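Local coordinates for protein predicted zincin-like metalloprotease (Acidothermus cellulolyticus 11B, PDB 3E11) that is of unknown function but is predicted to be a zincin-like metalloprotease and can bind a calcium ion, at residues A[88-91]-A[92-96]; A[97-101]-A[102-106]. All coordinates share one frame; numbering follows the deposited sequence.

Contact 1. Residues A[88-91]-A[92-96]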
loop_
_atom_site.group_PDB
_atom_site.type_symbol
_atom_site.label_atom_id
_atom_site.label_comp_id
_atom_site.label_asym_id
_atom_site.label_seq_id
_atom_site.Cartn_x
_atom_site.Cartn_y
_atom_site.Cartn_z
ATOM N N ASP A 88 -3.238 -8.060 -6.771
ATOM C CA ASP A 88 -1.985 -8.714 -6.373
ATOM C C ASP A 88 -0.834 -7.728 -6.251
ATOM O O ASP A 88 -0.064 -7.763 -5.289
ATOM C CB ASP A 88 -1.607 -9.798 -7.365
ATOM C CG ASP A 88 -2.474 -11.003 -7.234
ATOM O OD1 ASP A 88 -3.190 -11.093 -6.239
ATOM O OD2 ASP A 88 -2.473 -11.859 -8.132
ATOM N N GLU A 89 -0.739 -6.854 -7.237
ATOM C CA GLU A 89 0.301 -5.871 -7.276
ATOM C C GLU A 89 0.155 -4.859 -6.153
ATOM O O GLU A 89 1.142 -4.459 -5.538
ATOM C CB GLU A 89 0.320 -5.183 -8.636
ATOM C CG GLU A 89 1.645 -4.546 -8.974
ATOM C CD GLU A 89 2.791 -5.552 -8.974
ATOM O OE1 GLU A 89 2.614 -6.680 -9.442
ATOM O OE2 GLU A 89 3.858 -5.217 -8.477
ATOM N N VAL A 90 -1.059 -4.404 -5.926
ATOM C CA VAL A 90 -1.320 -3.521 -4.775
ATOM C C VAL A 90 -0.960 -4.211 -3.440
ATOM O O VAL A 90 -0.272 -3.617 -2.584
ATOM C CB VAL A 90 -2.764 -3.016 -4.730
ATOM C CG1 VAL A 90 -3.038 -2.202 -3.405
ATOM C CG2 VAL A 90 -3.066 -2.110 -5.924
ATOM N N ARG A 91 -1.403 -5.454 -3.266
ATOM C CA ARG A 91 -1.113 -6.202 -2.050
ATOM C C ARG A 91 0.394 -6.321 -1.857
ATOM O O ARG A 91 0.908 -6.078 -0.767
ATOM C CB ARG A 91 -1.759 -7.595 -2.086
ATOM C CG ARG A 91 -1.738 -8.297 -0.740
ATOM C CD ARG A 91 -2.456 -9.618 -0.843
ATOM N NE ARG A 91 -3.916 -9.460 -0.996
ATOM C CZ ARG A 91 -4.664 -10.098 -1.902
ATOM N NH1 ARG A 91 -4.115 -10.935 -2.792
ATOM N NH2 ARG A 91 -5.981 -9.901 -1.929
ATOM N N LYS A 92 1.098 -6.682 -2.929
ATOM C CA LYS A 92 2.526 -6.908 -2.843
ATOM C C LYS A 92 3.213 -5.604 -2.436
ATOM O O LYS A 92 4.118 -5.616 -1.624
ATOM C CB LYS A 92 3.077 -7.446 -4.153
ATOM C CG LYS A 92 4.563 -7.409 -4.260
ATOM C CD LYS A 92 5.046 -7.962 -5.603
ATOM C CE LYS A 92 6.531 -7.674 -5.770
ATOM N NZ LYS A 92 7.126 -8.319 -6.976
ATOM N N THR A 93 2.729 -4.495 -2.970
ATOM C CA THR A 93 3.292 -3.181 -2.692
ATOM C C THR A 93 3.119 -2.750 -1.229
ATOM O O THR A 93 4.085 -2.326 -0.594
ATOM C CB THR A 93 2.697 -2.128 -3.648
ATOM O OG1 THR A 93 3.044 -2.487 -4.986
ATOM C CG2 THR A 93 3.218 -0.719 -3.336
ATOM N N VAL A 94 1.905 -2.882 -0.715
ATOM C CA VAL A 94 1.600 -2.591 0.689
ATOM C C VAL A 94 2.475 -3.457 1.614
ATOM O O VAL A 94 3.088 -2.942 2.571
ATOM C CB VAL A 94 0.100 -2.786 0.995
ATOM C CG1 VAL A 94 -0.164 -2.604 2.473
ATOM C CG2 VAL A 94 -0.764 -1.803 0.191
ATOM N N VAL A 95 2.522 -4.769 1.347
ATOM C CA VAL A 95 3.310 -5.677 2.193
ATOM C C VAL A 95 4.813 -5.333 2.166
ATOM O O VAL A 95 5.486 -5.293 3.214
ATOM C CB VAL A 95 3.087 -7.153 1.825
ATOM C CG1 VAL A 95 4.076 -8.048 2.566
ATOM C CG2 VAL A 95 1.679 -7.555 2.208
ATOM N N HIS A 96 5.350 -5.040 0.992
ATOM C CA HIS A 96 6.732 -4.559 0.932
ATOM C C HIS A 96 6.962 -3.270 1.680
ATOM O O HIS A 96 7.972 -3.120 2.376
ATOM C CB HIS A 96 7.208 -4.439 -0.520
ATOM C CG HIS A 96 7.487 -5.770 -1.139
ATOM N ND1 HIS A 96 8.684 -6.083 -1.737
ATOM C CD2 HIS A 96 6.734 -6.897 -1.190
ATOM C CE1 HIS A 96 8.634 -7.328 -2.183
ATOM N NE2 HIS A 96 7.463 -7.843 -1.859
HETATM O O HOH W 1 4.697 -4.389 -5.985
HETATM O O HOH W 2 6.360 -5.907 -8.640
#
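Helix 83-101, which carries the HExxH sequence of the zincin-like fold at its C-terminal end, brings Val90 against Val94 and Glu89 against Thr93, each pair one turn apart. Val90 CG1 lies 4.3 Å from Val94 CG2, on a buried side of the helix that faces Ile71 of strand 67-72. Glu89 O takes two bonds, from Thr93 N at 3.0 Å and from Thr93 OG1 at 2.8 Å. The two donors come from opposite faces of the carbonyl plane. Thr93 OG1 can fold back because it sits beside its own backbone N (chi1 -62°). A water donates to Thr93 OG1 at 2.7 Å and to Glu89 OE2 at 2.8 Å. With an alanine in place of Thr93 the hydroxyl is gone, and the water would probably keep Glu89 alone as its partner among this group. Arg91 reaches back to Asp88, its NH1 3.6 Å from Asp88 OD1 in a salt bridge, while its NE and NH2 bond Ala17 O and Glu16 O of helix 7-19. Glu89 and Lys92 run side by side without direct ionic contact. A second water accepts from Lys92 NZ at 3.0 Å and donates to Glu89 OE2 at 2.6 Å.

Contact 2. Residues A[97-101]-A[102-106]; sequences EIAHH and FGIDD
His101 and Phe102 meet edge to face at the end of helix 83-101. With CG anti to its backbone N (chi1 170°), His101 brings CD2 over the centre of the Phe102 ring, and the ring planes are 72° apart. Ile98 lies alongside the phenyl ring, with its CD1 3.8 Å from Phe102 CE2. On another side of the helix, the His100 ring turns its edge to the chain that follows. His100 CD2 is 3.1 Å from Ile104 O, close to the ring plane. A weak hydrogen bond of 3.4 Å runs from His100 NE2 to Asp106 OD1, and the carboxylate stands almost square to the ring. Ala99 CB packs against Ile104 CB at 4.1 Å, and Leu109 of helix 106-110 touches both side chains. His101 also stacks on Tyr49 of strand 47-50. The backbone helps to place these groups. Gly103 takes a positive phi of 66° and turns the chain back. Gly103 N bonds His100 O at 3.0 Å and Ile104 N bonds Ala99 O at 2.8 Å, a Schellman motif that ends the helix. Gly103 probably also represents the glycine of the HExxHxxGxxH/D pattern of matrix metalloproteases and their relatives, with Asp106 at its last position.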
loop_
_atom_site.group_PDB
_atom_site.type_symbol
_atom_site.label_atom_id
_atom_site.label_comp_id
_atom_site.label_asym_id
_atom_site.label_seq_id
_atom_site.Cartn_x
_atom_site.Cartn_y
_atom_site.Cartn_z
ATOM N N GLU A 97 6.033 -2.336 1.550
ATOM C CA GLU A 97 6.203 -1.043 2.186
ATOM C C GLU A 97 6.158 -1.197 3.695
ATOM O O GLU A 97 6.981 -0.628 4.399
ATOM C CB GLU A 97 5.160 -0.030 1.683
ATOM C CG GLU A 97 5.449 0.495 0.262
ATOM C CD GLU A 97 6.820 1.145 0.160
ATOM O OE1 GLU A 97 7.247 1.800 1.122
ATOM O OE2 GLU A 97 7.500 0.957 -0.860
ATOM N N ILE A 98 5.230 -1.995 4.208
ATOM C CA ILE A 98 5.151 -2.168 5.656
ATOM C C ILE A 98 6.364 -2.946 6.184
ATOM O O ILE A 98 6.941 -2.592 7.225
ATOM C CB ILE A 98 3.783 -2.777 6.102
ATOM C CG1 ILE A 98 3.570 -2.519 7.599
ATOM C CG2 ILE A 98 3.640 -4.228 5.744
ATOM C CD1 ILE A 98 3.498 -1.037 7.956
ATOM N N ALA A 99 6.786 -3.957 5.441
ATOM C CA ALA A 99 7.931 -4.769 5.846
ATOM C C ALA A 99 9.207 -3.920 5.939
ATOM O O ALA A 99 9.960 -3.995 6.915
ATOM C CB ALA A 99 8.100 -5.906 4.878
ATOM N N HIS A 100 9.419 -3.087 4.926
ATOM C CA HIS A 100 10.600 -2.239 4.855
ATOM C C HIS A 100 10.576 -1.181 5.951
ATOM O O HIS A 100 11.621 -0.847 6.516
ATOM C CB HIS A 100 10.738 -1.586 3.466
ATOM C CG HIS A 100 10.921 -2.566 2.348
ATOM N ND1 HIS A 100 10.768 -2.219 1.022
ATOM C CD2 HIS A 100 11.225 -3.888 2.357
ATOM C CE1 HIS A 100 10.968 -3.282 0.264
ATOM N NE2 HIS A 100 11.244 -4.310 1.051
ATOM N N HIS A 101 9.385 -0.692 6.298
ATOM C CA HIS A 101 9.242 0.278 7.379
ATOM C C HIS A 101 9.735 -0.289 8.714
ATOM O O HIS A 101 10.265 0.447 9.541
ATOM C CB HIS A 101 7.782 0.736 7.516
ATOM C CG HIS A 101 7.513 1.540 8.752
ATOM N ND1 HIS A 101 7.995 2.818 8.933
ATOM C CD2 HIS A 101 6.827 1.233 9.881
ATOM C CE1 HIS A 101 7.588 3.279 10.103
ATOM N NE2 HIS A 101 6.886 2.333 10.703
ATOM N N PHE A 102 9.560 -1.596 8.904
ATOM C CA PHE A 102 9.998 -2.275 10.121
ATOM C C PHE A 102 11.281 -3.059 9.865
ATOM O O PHE A 102 11.559 -4.038 10.550
ATOM C CB PHE A 102 8.908 -3.221 10.617
ATOM C CG PHE A 102 7.728 -2.521 11.188
ATOM C CD1 PHE A 102 7.843 -1.796 12.377
ATOM C CD2 PHE A 102 6.507 -2.570 10.550
ATOM C CE1 PHE A 102 6.755 -1.153 12.909
ATOM C CE2 PHE A 102 5.415 -1.917 11.076
ATOM C CZ PHE A 102 5.533 -1.215 12.258
ATOM N N GLY A 103 12.052 -2.614 8.888
ATOM C CA GLY A 103 13.396 -3.097 8.657
ATOM C C GLY A 103 13.526 -4.535 8.219
ATOM O O GLY A 103 14.594 -5.130 8.391
ATOM N N ILE A 104 12.476 -5.076 7.610
ATOM C CA ILE A 104 12.475 -6.431 7.058
ATOM C C ILE A 104 12.726 -6.329 5.551
ATOM O O ILE A 104 12.003 -5.651 4.835
ATOM C CB ILE A 104 11.145 -7.151 7.378
ATOM C CG1 ILE A 104 11.037 -7.388 8.890
ATOM C CG2 ILE A 104 11.002 -8.462 6.622
ATOM C CD1 ILE A 104 9.697 -7.123 9.457
ATOM N N ASP A 105 13.772 -7.001 5.093
ATOM C CA ASP A 105 14.210 -6.906 3.707
ATOM C C ASP A 105 13.580 -7.974 2.842
ATOM O O ASP A 105 12.884 -8.878 3.332
ATOM C CB ASP A 105 15.719 -7.034 3.618
ATOM C CG ASP A 105 16.211 -8.405 4.031
ATOM O OD1 ASP A 105 16.572 -9.202 3.142
ATOM O OD2 ASP A 105 16.224 -8.676 5.246
ATOM N N ASP A 106 13.855 -7.881 1.548
ATOM C CA ASP A 106 13.196 -8.739 0.566
ATOM C C ASP A 106 13.593 -10.208 0.680
ATOM O O ASP A 106 12.797 -11.077 0.327
ATOM C CB ASP A 106 13.399 -8.191 -0.853
ATOM C CG ASP A 106 12.554 -6.961 -1.119
ATOM O OD1 ASP A 106 11.315 -7.071 -1.005
ATOM O OD2 ASP A 106 13.107 -5.886 -1.428
#

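In the fold
Contact 1 comes first along the chain and contact 2 follows directly, with their centres 12 Å apart. Both use helix 83-101. Residues 88-96 form its middle, beside strand 67-72 and helix 7-19, and the centre of contact 1 lies about 6 Å from the centre of the chain. Residues 97-106 carry it to its end and on to helix 106-110. The HExxH sequence spans the junction, with His96 in contact 1 and Glu97 and His100 in contact 2. The contacts also touch through space, as His96 ND1 lies 2.9 Å from Asp106 OD1. The turn therefore brings Asp106 back beside His96 and His100. These three gather as the metal ligands of such enzymes would, although no metal is bound to them here.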